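Local coordinates for alpha-1,4-endofucoidanase (Mariniflexile fucanivorans, PDB 6DLH), which hydrolyses alpha-1,4-linked fucan chains of sulfated fucoidan from within, as a retaining family 107 glycoside hydrolase carrying several calcium-bound Ig-like modules, at residues Asp564-Thr569 / Phe605-Gly610. Numbering follows the deposited sequence.
Sequences DVLTIT and FNVSDG. With CA (calcium ion), chain G.
Thr567 pairs with Ser608, and Thr569 with Asn606, through two N-H...O=C bonds each, the shortest 2.8 Å from Asn606 N to Thr569 O. In this Ig-like module the two strands run antiparallel (163°), 567-569 belonging to an outermost strand of the four-stranded sheet, while strand 613-623 flanks 605-608 on its other edge. Ile568 and Val607, a non-hydrogen-bonded pair between these two, turn to the buried face, where Trp532 and Phe558 meet both. CG2 of Ile568, anti to its backbone N, lies 3.8 Å from CD2 at the edge of the Phe605 ring. Leu566 bridges core and metal site: its CD1 touches Val607 CG2 at 4.0 Å and its CD2 meets Asp609 CB at 3.6 Å. With an alanine here both contacts would go, and the Asp609 side chain would probably be less firmly placed beside the calcium. Beyond the paired strands the ion ties the segments together, with Gly528, Asp560 and Glu562 completing its protein ligands. OD1 of Asp609 accepts from the backbone N of Ile611 and Leu612, fixing the carboxylate's rotation. The two aspartates present carboxylate planes 75° apart, and the calcium sits 2.5 Å from Asp564 OD2 and 2.3 Å from Asp609 OD2.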
# COMPACT_ATOMS: atom_id res chain seq x y z
N ASP A 564 -7.48 -17.02 18.64
CA ASP A 564 -8.87 -16.56 18.61
C ASP A 564 -8.91 -15.13 18.10
O ASP A 564 -7.99 -14.35 18.36
CB ASP A 564 -9.53 -16.66 19.99
CG ASP A 564 -9.61 -18.07 20.56
OD1 ASP A 564 -9.80 -19.01 19.77
OD2 ASP A 564 -9.48 -18.22 21.78
N VAL A 565 -9.98 -14.80 17.36
CA VAL A 565 -10.26 -13.45 16.89
C VAL A 565 -10.48 -12.54 18.09
O VAL A 565 -11.20 -12.91 19.02
CB VAL A 565 -11.45 -13.42 15.90
CG1 VAL A 565 -12.70 -14.11 16.44
CG2 VAL A 565 -11.78 -12.02 15.41
N LEU A 566 -9.88 -11.34 18.05
CA LEU A 566 -9.83 -10.46 19.21
C LEU A 566 -10.53 -9.14 18.92
O LEU A 566 -10.54 -8.66 17.79
CB LEU A 566 -8.37 -10.20 19.59
CG LEU A 566 -7.54 -11.44 19.93
CD1 LEU A 566 -6.12 -11.05 20.32
CD2 LEU A 566 -8.20 -12.26 21.04
N THR A 567 -11.10 -8.55 19.98
CA THR A 567 -11.70 -7.23 19.97
C THR A 567 -11.03 -6.38 21.05
O THR A 567 -10.85 -6.84 22.18
CB THR A 567 -13.20 -7.31 20.25
OG1 THR A 567 -13.76 -8.28 19.36
CG2 THR A 567 -13.92 -5.98 20.12
N ILE A 568 -10.68 -5.14 20.69
CA ILE A 568 -10.12 -4.17 21.61
C ILE A 568 -11.16 -3.08 21.84
O ILE A 568 -11.81 -2.64 20.90
CB ILE A 568 -8.80 -3.59 21.09
CG1 ILE A 568 -7.75 -4.68 20.87
CG2 ILE A 568 -8.29 -2.48 22.01
CD1 ILE A 568 -6.51 -4.19 20.19
N THR A 569 -11.28 -2.66 23.10
CA THR A 569 -12.20 -1.62 23.52
C THR A 569 -11.44 -0.66 24.43
O THR A 569 -10.62 -1.08 25.25
CB THR A 569 -13.37 -2.21 24.33
OG1 THR A 569 -13.86 -3.36 23.64
CG2 THR A 569 -14.49 -1.23 24.56
N PHE A 605 -7.63 -0.24 28.39
CA PHE A 605 -7.94 -0.96 27.16
C PHE A 605 -8.21 -2.43 27.45
O PHE A 605 -7.42 -3.10 28.12
CB PHE A 605 -6.88 -0.69 26.09
CG PHE A 605 -7.07 0.62 25.35
CD1 PHE A 605 -6.60 1.82 25.88
CD2 PHE A 605 -7.74 0.66 24.14
CE1 PHE A 605 -6.79 3.02 25.21
CE2 PHE A 605 -7.93 1.86 23.47
CZ PHE A 605 -7.46 3.04 24.01
N ASN A 606 -9.34 -2.93 26.95
CA ASN A 606 -9.68 -4.34 27.08
C ASN A 606 -9.37 -5.06 25.77
O ASN A 606 -9.67 -4.54 24.70
CB ASN A 606 -11.15 -4.55 27.48
CG ASN A 606 -11.50 -6.01 27.69
OD1 ASN A 606 -11.26 -6.57 28.76
ND2 ASN A 606 -12.06 -6.64 26.67
N VAL A 607 -8.77 -6.25 25.87
CA VAL A 607 -8.65 -7.16 24.74
C VAL A 607 -9.42 -8.44 25.10
O VAL A 607 -9.17 -9.03 26.15
CB VAL A 607 -7.18 -7.45 24.38
CG1 VAL A 607 -6.41 -8.09 25.53
CG2 VAL A 607 -7.04 -8.30 23.12
N SER A 608 -10.33 -8.85 24.21
CA SER A 608 -11.21 -9.98 24.47
C SER A 608 -11.17 -10.98 23.32
O SER A 608 -10.89 -10.59 22.18
CB SER A 608 -12.62 -9.50 24.73
OG SER A 608 -13.54 -10.57 24.57
N ASP A 609 -11.44 -12.26 23.61
CA ASP A 609 -11.61 -13.25 22.56
C ASP A 609 -13.07 -13.68 22.48
O ASP A 609 -13.39 -14.71 21.86
CB ASP A 609 -10.61 -14.42 22.67
CG ASP A 609 -10.80 -15.33 23.87
OD1 ASP A 609 -11.88 -15.23 24.52
OD2 ASP A 609 -9.86 -16.13 24.17
N GLY A 610 -13.95 -12.91 23.11
CA GLY A 610 -15.35 -13.29 23.19
C GLY A 610 -15.71 -14.11 24.43
O GLY A 610 -16.88 -14.22 24.76
CA CA G . -8.08 -17.53 23.73
O HOH W 1 -9.76 -19.10 24.90